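Local coordinates for C-type lectin domain family 4, member b1 (Mus musculus, PDB 6LFJ), which binds carbohydrate through a calcium ion and may help regulate immune reactivity and the differentiation or maturation of dendritic cells, at residues F23-W28 with K124-C129; L68-H73 with N100-T105; V88-N93 with W114-I119. All coordinates share one frame; numbering follows the deposited sequence. Where two conformers were deposited one is given.

Contact 1: residues F23-W28 with K124-C129; sequences FSSASW and KQKSVC
S25 and K124 leave their backbones in the same manner: OG of S25 (chi1 -78°) and CG of K124 (chi1 -65°) each stand anti to their own carbonyl carbon. The serine hydroxyl is thereby set beside the Q125 peptide, with OG of S25 3.8 Å from C of Q125. Beyond CG the lysine is extended, and its aliphatic stem passes the loop, CD of K124 lying 4.0 Å from O of S25, before carrying the ammonium group away. At their roots the two side chains meet because the backbones run close, CB of S25 being 3.9 Å from CB of K124.

Backbone atoms do the actual holding. A26 and Q125 form one antiparallel hydrogen-bonded pair, an isolated bridge rather than a ladder. A26 N gives a nearly straight bond to Q125 O (3.0 Å), and Q125 N returns one of equal length to A26 O, approaching from above that carbonyl's plane. Each carbonyl oxygen takes, beside its N-H bond, a weaker CA-H contact: S25 CA lies 3.4 Å from Q125 O, and K124 CA reaches A26 O in the same way. In the conformer described, Q125 NE2 donates to K124 O at 3.1 Å, with the acceptor close to the amide plane. Because the touching parts run 123° apart, the backbones soon diverge.

The bridge ties the approach to the first helix to the last strand of the C-type lectin fold. S27 caps helix 28-37 at K30 N, while A26 and S127 both rest on S31 of that helix. Further along, the C35-C129 disulfide joins helix and strand again, and K126 continues strand 126-132 beside strand 64-70 through backbone bonds to A63 and F65.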
loop_
_atom_site.group_PDB
_atom_site.type_symbol
_atom_site.label_atom_id
_atom_site.label_comp_id
_atom_site.label_asym_id
_atom_site.label_seq_id
_atom_site.Cartn_x
_atom_site.Cartn_y
_atom_site.Cartn_z
ATOM N N PHE A 23 -11.789 -18.558 15.372
ATOM C CA PHE A 23 -11.004 -19.262 14.329
ATOM C C PHE A 23 -9.723 -19.818 14.971
ATOM O O PHE A 23 -8.806 -19.048 15.294
ATOM C CB PHE A 23 -10.698 -18.300 13.183
ATOM C CG PHE A 23 -9.985 -18.920 12.010
ATOM C CD1 PHE A 23 -10.618 -19.864 11.215
ATOM C CD2 PHE A 23 -8.693 -18.532 11.687
ATOM C CE1 PHE A 23 -9.965 -20.421 10.125
ATOM C CE2 PHE A 23 -8.043 -19.090 10.599
ATOM C CZ PHE A 23 -8.683 -20.028 9.815
ATOM N N SER A 24 -9.660 -21.123 15.208
ATOM C CA SER A 24 -8.461 -21.749 15.824
ATOM C C SER A 24 -7.295 -21.645 14.832
ATOM O O SER A 24 -7.540 -21.450 13.613
ATOM C CB SER A 24 -8.713 -23.167 16.276
ATOM O OG SER A 24 -9.479 -23.878 15.319
ATOM N N SER A 25 -6.077 -21.678 15.363
ATOM C CA SER A 25 -4.794 -21.749 14.626
ATOM C C SER A 25 -4.969 -22.411 13.258
ATOM O O SER A 25 -5.639 -23.447 13.175
ATOM C CB SER A 25 -3.808 -22.493 15.448
ATOM O OG SER A 25 -3.305 -21.640 16.450
ATOM N N ALA A 26 -4.326 -21.870 12.230
ATOM C CA ALA A 26 -4.419 -22.409 10.861
ATOM C C ALA A 26 -3.159 -22.065 10.073
ATOM O O ALA A 26 -2.401 -21.164 10.489
ATOM C CB ALA A 26 -5.656 -21.871 10.195
ATOM N N SER A 27 -2.963 -22.775 8.967
ATOM C CA SER A 27 -1.860 -22.533 8.004
ATOM C C SER A 27 -1.990 -21.108 7.451
ATOM O O SER A 27 -3.029 -20.459 7.668
ATOM C CB SER A 27 -1.890 -23.552 6.903
ATOM O OG SER A 27 -3.018 -23.334 6.070
ATOM N N TRP A 28 -0.971 -20.634 6.749
ATOM C CA TRP A 28 -0.998 -19.281 6.153
ATOM C C TRP A 28 -2.127 -19.184 5.117
ATOM O O TRP A 28 -2.876 -18.191 5.147
ATOM C CB TRP A 28 0.354 -18.971 5.543
ATOM C CG TRP A 28 0.512 -17.545 5.124
ATOM C CD1 TRP A 28 1.043 -16.539 5.869
ATOM C CD2 TRP A 28 0.229 -16.987 3.834
ATOM N NE1 TRP A 28 1.093 -15.383 5.139
ATOM C CE2 TRP A 28 0.598 -15.626 3.886
ATOM C CE3 TRP A 28 -0.305 -17.493 2.645
ATOM C CZ2 TRP A 28 0.438 -14.765 2.801
ATOM C CZ3 TRP A 28 -0.463 -16.644 1.575
ATOM C CH2 TRP A 28 -0.097 -15.299 1.653
ATOM N N LYS A 124 0.631 -24.149 11.887
ATOM C CA LYS A 124 -0.611 -23.470 12.316
ATOM C C LYS A 124 -0.218 -22.320 13.248
ATOM O O LYS A 124 0.633 -22.495 14.124
ATOM C CB LYS A 124 -1.567 -24.480 12.951
ATOM C CG LYS A 124 -2.081 -25.538 11.986
ATOM C CD LYS A 124 -3.074 -26.491 12.607
ATOM C CE LYS A 124 -3.458 -27.618 11.673
ATOM N NZ LYS A 124 -4.405 -28.554 12.324
ATOM N N GLN A 125 -0.740 -21.137 12.977
ATOM C CA GLN A 125 -0.487 -19.926 13.791
ATOM C C GLN A 125 -1.808 -19.176 13.920
ATOM O O GLN A 125 -2.752 -19.488 13.161
ATOM C CB GLN A 125 0.558 -19.019 13.134
ATOM C CG GLN A 125 1.928 -19.659 12.936
ATOM C CD GLN A 125 2.824 -19.507 14.142
ATOM O OE1 GLN A 125 3.481 -18.487 14.321
ATOM N NE2 GLN A 125 2.868 -20.534 14.976
ATOM N N LYS A 126 -1.840 -18.204 14.809
ATOM C CA LYS A 126 -2.937 -17.210 14.841
ATOM C C LYS A 126 -2.693 -16.253 13.671
ATOM O O LYS A 126 -1.728 -16.476 12.915
ATOM C CB LYS A 126 -3.002 -16.536 16.214
ATOM C CG LYS A 126 -3.542 -17.433 17.322
ATOM C CD LYS A 126 -4.000 -16.668 18.543
ATOM C CE LYS A 126 -4.810 -15.433 18.205
ATOM N NZ LYS A 126 -6.262 -15.615 18.417
ATOM N N SER A 127 -3.549 -15.264 13.505
ATOM C CA SER A 127 -3.463 -14.342 12.355
ATOM C C SER A 127 -4.100 -13.009 12.721
ATOM O O SER A 127 -4.758 -12.922 13.768
ATOM C CB SER A 127 -4.105 -14.956 11.143
ATOM O OG SER A 127 -5.454 -15.308 11.407
ATOM N N VAL A 128 -3.873 -12.006 11.881
ATOM C CA VAL A 128 -4.547 -10.697 12.032
ATOM C C VAL A 128 -4.903 -10.207 10.628
ATOM O O VAL A 128 -4.129 -10.419 9.680
ATOM C CB VAL A 128 -3.726 -9.748 12.932
ATOM C CG1 VAL A 128 -2.250 -9.791 12.668
ATOM C CG2 VAL A 128 -4.246 -8.329 12.967
ATOM N N CYS A 129 -6.134 -9.729 10.509
ATOM C CA CYS A 129 -6.786 -9.348 9.242
ATOM C C CYS A 129 -6.915 -7.826 9.211
ATOM O O CYS A 129 -7.064 -7.226 10.287
ATOM C CB CYS A 129 -8.166 -9.982 9.133
ATOM S SG CYS A 129 -8.177 -11.794 9.178
#

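Contact 2: residues L68-H73 with N100-T105; sequences LWDTGH and NEKCVT. With CA (calcium ion), chain C; MAN (alpha-D-mannopyranose), chain G.
K102 supplies the polar side-chain part of this contact, a salt bridge to D70 and a hydrogen bond to G72 O. Its chain bends at chi2 (-64°), which brings NZ back over the opposing turn. There NZ of K102 lies 3.2 Å from D70 OD2, meeting the carboxylate from above its plane, and makes a shorter bond of 2.7 Å to G72 O, this one in the carbonyl plane. D99 offers the ammonium group a second carboxylate, while R74 is a further salt-bridge partner of D70 OD2; the charges form a network rather than a lone pair.

Backbone bonding is sparse. D70 N donates to K102 O at 2.8 Å, and the CA of W69 approaches the same oxygen. Within its own segment D70 closes an Asx turn, OD1 accepting from G72 N at 2.9 Å, so that one carboxylate shapes the turn with one oxygen and holds the lysine with the other.

Apolar contact lies on the strands themselves, before the turn. CB of L68 meets CG2 of V104 at 3.9 Å, the two side chains crossing obliquely, and CB of W69 sits 4.4 Å from SG of C103, whose disulfide partner is C121.

Metal coordination completes the account. E101, next to the lysine and with its CB directed away from 68-73, binds calcium through OE1 at 2.5 Å. The same ion takes O3 and O4 of mannose, the paired-hydroxyl coordination by which C-type lectins hold sugar at their primary calcium site.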
loop_
_atom_site.group_PDB
_atom_site.type_symbol
_atom_site.label_atom_id
_atom_site.label_comp_id
_atom_site.label_asym_id
_atom_site.label_seq_id
_atom_site.Cartn_x
_atom_site.Cartn_y
_atom_site.Cartn_z
ATOM N N LEU A 68 2.647 -11.434 4.313
ATOM C CA LEU A 68 3.956 -11.392 3.614
ATOM C C LEU A 68 4.390 -12.826 3.307
ATOM O O LEU A 68 4.395 -13.674 4.237
ATOM C CB LEU A 68 4.977 -10.698 4.515
ATOM C CG LEU A 68 6.285 -10.250 3.866
ATOM C CD1 LEU A 68 6.043 -9.261 2.735
ATOM C CD2 LEU A 68 7.197 -9.620 4.905
ATOM N N TRP A 69 4.762 -13.075 2.057
ATOM C CA TRP A 69 5.237 -14.401 1.607
ATOM C C TRP A 69 6.313 -14.234 0.547
ATOM O O TRP A 69 6.398 -13.161 -0.093
ATOM C CB TRP A 69 4.077 -15.269 1.138
ATOM C CG TRP A 69 3.397 -14.785 -0.101
ATOM C CD1 TRP A 69 2.567 -13.711 -0.240
ATOM C CD2 TRP A 69 3.461 -15.420 -1.387
ATOM N NE1 TRP A 69 2.124 -13.619 -1.536
ATOM C CE2 TRP A 69 2.653 -14.656 -2.262
ATOM C CE3 TRP A 69 4.143 -16.538 -1.881
ATOM C CZ2 TRP A 69 2.503 -14.994 -3.605
ATOM C CZ3 TRP A 69 3.999 -16.865 -3.211
ATOM C CH2 TRP A 69 3.190 -16.103 -4.054
ATOM N N ASP A 70 7.151 -15.256 0.445
ATOM C CA ASP A 70 8.333 -15.298 -0.438
ATOM C C ASP A 70 7.907 -15.963 -1.743
ATOM O O ASP A 70 7.689 -17.183 -1.721
ATOM C CB ASP A 70 9.479 -16.030 0.251
ATOM C CG ASP A 70 10.745 -16.050 -0.576
ATOM O OD1 ASP A 70 10.737 -15.445 -1.664
ATOM O OD2 ASP A 70 11.720 -16.682 -0.121
ATOM N N THR A 71 7.807 -15.183 -2.823
ATOM C CA THR A 71 7.407 -15.664 -4.169
ATOM C C THR A 71 8.584 -16.352 -4.865
ATOM O O THR A 71 8.355 -16.924 -5.921
ATOM C CB THR A 71 6.888 -14.537 -5.073
ATOM O OG1 THR A 71 7.959 -13.641 -5.372
ATOM C CG2 THR A 71 5.776 -13.738 -4.442
ATOM N N GLY A 72 9.805 -16.258 -4.339
ATOM C CA GLY A 72 10.990 -16.849 -4.992
ATOM C C GLY A 72 12.062 -17.191 -3.980
ATOM O O GLY A 72 11.907 -18.198 -3.275
ATOM N N HIS A 73 13.093 -16.354 -3.894
ATOM C CA HIS A 73 14.255 -16.509 -2.978
ATOM C C HIS A 73 14.439 -15.181 -2.258
ATOM O O HIS A 73 15.154 -14.326 -2.787
ATOM C CB HIS A 73 15.493 -16.927 -3.770
ATOM C CG HIS A 73 15.243 -18.152 -4.573
ATOM N ND1 HIS A 73 15.035 -19.355 -3.971
ATOM C CD2 HIS A 73 15.105 -18.347 -5.903
ATOM C CE1 HIS A 73 14.795 -20.269 -4.892
ATOM N NE2 HIS A 73 14.847 -19.680 -6.092
ATOM N N ASN A 100 13.739 -22.079 2.927
ATOM C CA ASN A 100 12.643 -23.082 3.013
ATOM C C ASN A 100 11.440 -22.509 3.781
ATOM O O ASN A 100 10.398 -23.148 3.751
ATOM C CB ASN A 100 13.114 -24.392 3.641
ATOM C CG ASN A 100 12.365 -25.578 3.080
ATOM O OD1 ASN A 100 11.914 -25.551 1.933
ATOM N ND2 ASN A 100 12.231 -26.620 3.881
ATOM N N GLU A 101 11.592 -21.346 4.423
ATOM C CA GLU A 101 10.521 -20.674 5.209
ATOM C C GLU A 101 9.938 -19.529 4.364
ATOM O O GLU A 101 10.597 -18.472 4.252
ATOM C CB GLU A 101 11.086 -20.200 6.556
ATOM C CG GLU A 101 11.428 -21.342 7.508
ATOM C CD GLU A 101 12.001 -20.909 8.856
ATOM O OE1 GLU A 101 12.773 -19.918 8.884
ATOM O OE2 GLU A 101 11.663 -21.549 9.889
ATOM N N LYS A 102 8.753 -19.732 3.775
ATOM C CA LYS A 102 8.222 -18.825 2.724
ATOM C C LYS A 102 7.113 -17.914 3.270
ATOM O O LYS A 102 6.679 -17.027 2.518
ATOM C CB LYS A 102 7.725 -19.642 1.528
ATOM C CG LYS A 102 8.781 -20.492 0.826
ATOM C CD LYS A 102 9.877 -19.664 0.192
ATOM C CE LYS A 102 10.709 -20.417 -0.816
ATOM N NZ LYS A 102 11.981 -19.711 -1.086
ATOM N N CYS A 103 6.664 -18.112 4.511
ATOM C CA CYS A 103 5.603 -17.282 5.138
ATOM C C CYS A 103 6.173 -16.547 6.355
ATOM O O CYS A 103 7.294 -16.874 6.800
ATOM C CB CYS A 103 4.390 -18.134 5.470
ATOM S SG CYS A 103 3.490 -18.623 3.977
ATOM N N VAL A 104 5.460 -15.534 6.836
ATOM C CA VAL A 104 6.005 -14.620 7.876
ATOM C C VAL A 104 5.004 -14.519 9.018
ATOM O O VAL A 104 3.795 -14.364 8.758
ATOM C CB VAL A 104 6.356 -13.245 7.296
ATOM C CG1 VAL A 104 6.934 -12.302 8.339
ATOM C CG2 VAL A 104 7.309 -13.394 6.126
ATOM N N THR A 105 5.523 -14.620 10.235
ATOM C CA THR A 105 4.757 -14.391 11.480
ATOM C C THR A 105 5.344 -13.190 12.197
ATOM O O THR A 105 6.526 -12.842 11.910
ATOM C CB THR A 105 4.843 -15.566 12.450
ATOM O OG1 THR A 105 6.229 -15.853 12.648
ATOM C CG2 THR A 105 4.097 -16.763 11.925
HETATM CA CA CA C . 12.950 -18.050 10.482
HETATM C C1 MAN G . 12.753 -21.709 14.925
HETATM C C2 MAN G . 11.889 -21.247 13.732
HETATM C C3 MAN G . 12.727 -20.370 12.789
HETATM C C4 MAN G . 13.354 -19.245 13.541
HETATM C C5 MAN G . 14.156 -19.770 14.727
HETATM C C6 MAN G . 14.506 -18.609 15.667
HETATM O O2 MAN G . 10.761 -20.528 14.183
HETATM O O3 MAN G . 11.909 -19.869 11.785
HETATM O O4 MAN G . 14.250 -18.565 12.686
HETATM O O5 MAN G . 13.365 -20.595 15.576
HETATM O O6 MAN G . 15.524 -19.036 16.561
#

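Contact 3: residues V88-N93 with W114-I119; sequences VTFWHN and WGWNDI. With CA (calcium ion), chain C; MAN (alpha-D-mannopyranose), chain G.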
loop_
_atom_site.group_PDB
_atom_site.type_symbol
_atom_site.label_atom_id
_atom_site.label_comp_id
_atom_site.label_asym_id
_atom_site.label_seq_id
_atom_site.Cartn_x
_atom_site.Cartn_y
_atom_site.Cartn_z
ATOM N N VAL A 88 11.886 -0.549 5.318
ATOM C CA VAL A 88 10.783 -0.316 6.300
ATOM C C VAL A 88 10.211 -1.663 6.750
ATOM O O VAL A 88 8.992 -1.860 6.643
ATOM C CB VAL A 88 9.686 0.594 5.712
ATOM C CG1 VAL A 88 8.778 1.134 6.800
ATOM C CG2 VAL A 88 10.259 1.741 4.900
ATOM N N THR A 89 11.064 -2.541 7.272
ATOM C CA THR A 89 10.702 -3.902 7.731
ATOM C C THR A 89 11.032 -4.043 9.221
ATOM O O THR A 89 11.727 -3.170 9.781
ATOM C CB THR A 89 11.429 -4.946 6.885
ATOM O OG1 THR A 89 12.835 -4.685 6.955
ATOM C CG2 THR A 89 10.947 -4.940 5.450
ATOM N N PHE A 90 10.563 -5.122 9.839
ATOM C CA PHE A 90 10.605 -5.305 11.311
ATOM C C PHE A 90 11.047 -6.727 11.637
ATOM O O PHE A 90 10.557 -7.304 12.605
ATOM C CB PHE A 90 9.236 -4.926 11.875
ATOM C CG PHE A 90 8.894 -3.504 11.535
ATOM C CD1 PHE A 90 9.525 -2.459 12.193
ATOM C CD2 PHE A 90 8.051 -3.210 10.475
ATOM C CE1 PHE A 90 9.269 -1.141 11.833
ATOM C CE2 PHE A 90 7.792 -1.896 10.124
ATOM C CZ PHE A 90 8.401 -0.865 10.806
ATOM N N TRP A 91 11.964 -7.259 10.837
ATOM C CA TRP A 91 12.524 -8.617 11.022
ATOM C C TRP A 91 13.200 -8.678 12.391
ATOM O O TRP A 91 13.951 -7.766 12.694
ATOM C CB TRP A 91 13.521 -8.945 9.905
ATOM C CG TRP A 91 12.920 -9.051 8.535
ATOM C CD1 TRP A 91 13.083 -8.182 7.502
ATOM C CD2 TRP A 91 12.084 -10.105 8.035
ATOM N NE1 TRP A 91 12.387 -8.606 6.399
ATOM C CE2 TRP A 91 11.769 -9.787 6.697
ATOM C CE3 TRP A 91 11.563 -11.277 8.585
ATOM C CZ2 TRP A 91 10.984 -10.613 5.899
ATOM C CZ3 TRP A 91 10.771 -12.088 7.803
ATOM C CH2 TRP A 91 10.487 -11.756 6.477
ATOM N N HIS A 92 12.978 -9.733 13.164
ATOM C CA HIS A 92 13.805 -10.034 14.360
ATOM C C HIS A 92 15.277 -10.195 13.948
ATOM O O HIS A 92 15.574 -10.518 12.782
ATOM C CB HIS A 92 13.300 -11.279 15.105
ATOM C CG HIS A 92 12.203 -11.015 16.076
ATOM N ND1 HIS A 92 12.318 -10.077 17.089
ATOM C CD2 HIS A 92 10.978 -11.577 16.203
ATOM C CE1 HIS A 92 11.196 -10.068 17.789
ATOM N NE2 HIS A 92 10.360 -10.981 17.268
ATOM N N ASN A 93 16.184 -9.989 14.888
ATOM C CA ASN A 93 17.630 -10.230 14.659
ATOM C C ASN A 93 17.791 -11.693 14.201
ATOM O O ASN A 93 17.154 -12.592 14.806
ATOM C CB ASN A 93 18.440 -9.825 15.893
ATOM C CG ASN A 93 18.442 -8.328 16.142
ATOM O OD1 ASN A 93 18.356 -7.526 15.212
ATOM N ND2 ASN A 93 18.549 -7.934 17.397
ATOM N N TRP A 114 8.378 -6.955 19.647
ATOM C CA TRP A 114 7.747 -7.616 18.490
ATOM C C TRP A 114 8.676 -7.543 17.278
ATOM O O TRP A 114 9.459 -6.606 17.152
ATOM C CB TRP A 114 6.396 -6.992 18.201
ATOM C CG TRP A 114 5.373 -7.218 19.259
ATOM C CD1 TRP A 114 5.051 -6.373 20.282
ATOM C CD2 TRP A 114 4.467 -8.327 19.343
ATOM N NE1 TRP A 114 4.022 -6.896 21.013
ATOM C CE2 TRP A 114 3.643 -8.093 20.461
ATOM C CE3 TRP A 114 4.289 -9.503 18.597
ATOM C CZ2 TRP A 114 2.647 -8.986 20.843
ATOM C CZ3 TRP A 114 3.300 -10.385 18.970
ATOM C CH2 TRP A 114 2.493 -10.126 20.082
ATOM N N GLY A 115 8.586 -8.541 16.423
ATOM C CA GLY A 115 9.385 -8.618 15.198
ATOM C C GLY A 115 8.913 -9.766 14.338
ATOM O O GLY A 115 8.119 -10.611 14.844
ATOM N N TRP A 116 9.375 -9.777 13.086
ATOM C CA TRP A 116 8.961 -10.760 12.068
ATOM C C TRP A 116 9.919 -11.940 12.056
ATOM O O TRP A 116 11.132 -11.770 12.316
ATOM C CB TRP A 116 8.898 -10.139 10.683
ATOM C CG TRP A 116 8.031 -8.931 10.537
ATOM C CD1 TRP A 116 7.094 -8.414 11.385
ATOM C CD2 TRP A 116 8.001 -8.107 9.367
ATOM N NE1 TRP A 116 6.504 -7.306 10.825
ATOM C CE2 TRP A 116 7.040 -7.098 9.585
ATOM C CE3 TRP A 116 8.720 -8.120 8.168
ATOM C CZ2 TRP A 116 6.775 -6.119 8.631
ATOM C CZ3 TRP A 116 8.451 -7.153 7.224
ATOM C CH2 TRP A 116 7.504 -6.158 7.461
ATOM N N ASN A 117 9.364 -13.090 11.712
ATOM C CA ASN A 117 10.104 -14.360 11.564
ATOM C C ASN A 117 9.572 -15.081 10.323
ATOM O O ASN A 117 8.345 -15.253 10.210
ATOM C CB ASN A 117 9.950 -15.232 12.810
ATOM C CG ASN A 117 10.649 -16.566 12.654
ATOM O OD1 ASN A 117 11.685 -16.630 11.990
ATOM N ND2 ASN A 117 10.099 -17.618 13.256
ATOM N N ASP A 118 10.458 -15.503 9.429
ATOM C CA ASP A 118 10.058 -16.410 8.327
ATOM C C ASP A 118 9.825 -17.799 8.923
ATOM O O ASP A 118 10.629 -18.236 9.779
ATOM C CB ASP A 118 11.051 -16.393 7.168
ATOM C CG ASP A 118 12.470 -16.801 7.496
ATOM O OD1 ASP A 118 12.865 -16.687 8.670
ATOM O OD2 ASP A 118 13.186 -17.201 6.554
ATOM N N ILE A 119 8.736 -18.444 8.516
ATOM C CA ILE A 119 8.374 -19.805 9.013
ATOM C C ILE A 119 7.712 -20.595 7.892
ATOM O O ILE A 119 7.351 -20.009 6.865
ATOM C CB ILE A 119 7.457 -19.791 10.252
ATOM C CG1 ILE A 119 6.101 -19.134 9.979
ATOM C CG2 ILE A 119 8.156 -19.179 11.455
ATOM C CD1 ILE A 119 5.016 -19.645 10.912
HETATM CA CA CA C . 12.950 -18.050 10.482
HETATM C C1 MAN G . 12.753 -21.709 14.925
HETATM C C2 MAN G . 11.889 -21.247 13.732
HETATM C C3 MAN G . 12.727 -20.370 12.789
HETATM C C4 MAN G . 13.354 -19.245 13.541
HETATM C C5 MAN G . 14.156 -19.770 14.727
HETATM C C6 MAN G . 14.506 -18.609 15.667
HETATM O O2 MAN G . 10.761 -20.528 14.183
HETATM O O3 MAN G . 11.909 -19.869 11.785
HETATM O O4 MAN G . 14.250 -18.565 12.686
HETATM O O5 MAN G . 13.365 -20.595 15.576
HETATM O O6 MAN G . 15.524 -19.036 16.561
#
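W116 and W91 form the dense centre of this contact. The edge of W116 points into the face of W91 with the planes at 82°, and CE3 of W116 stands 3.8 Å from CE2 of W91. Although the CB of W91 is directed away from strand 113-119, chi1 of -66° sets its ring anti to the carbonyl carbon and folds it back, so that CE3 of W91 comes within 3.6 Å of W116 CB. The W91 rim continues to D118, where CZ3 lies 3.8 Å from a buried backbone N that has no hydrogen-bond partner in the model. The F90 backbone and CB cover a face of W116, the phenyl edge adds an offset edge-to-face pair with centroids 5.7 Å apart, and T89 CB touches W116 CZ3 at 3.7 Å.

Two backbone bonds clamp the centre: W116 N donates to F90 O at 2.8 Å, and H92 N donates to W116 O at 2.9 Å, in the carbonyl plane and on a lone pair. Beside them CA of G115 sits over the face of the imidazole, a CH-pi contact 3.4 Å from the centroid of the H92 ring. NE2 of H92 is held by Y107 O, which helps to fix how that ring is turned.

The fit relaxes at W114, whose indole leads off towards T55 on helix 48-56, and at exposed N93, where the loop departs.

The strand runs from this aromatic cluster straight to the metal. W116, N117 and D118 make up the WND motif of sugar-binding C-type lectins; N117 and D118, whose OD2 pairs with R74, join E95, S97 and E101 in binding the calcium that takes O3 and O4 of mannose.

How the contacts relate
Contact 1 encloses the other two along the chain, joining the loop before the first helix to the last strand, whereas contacts 2 and 3 interlock, their segments alternating in the order 68-73, 88-93, 100-105, 114-119. The centres of contacts 2 and 3 lie about 12 Å apart; that of contact 1 is about 16 and 17 Å from them. All reach one mixed sheet. Strands 103-109 and 113-119 are neighbours, with a probable hydrogen bond from I119 N to C103 O, and they bring ligands from contacts 2 and 3 to one calcium and one mannose. Contact 1 closes the long loop holding that site without binding calcium, though its Q125 side chain is about 8 Å from the mannose.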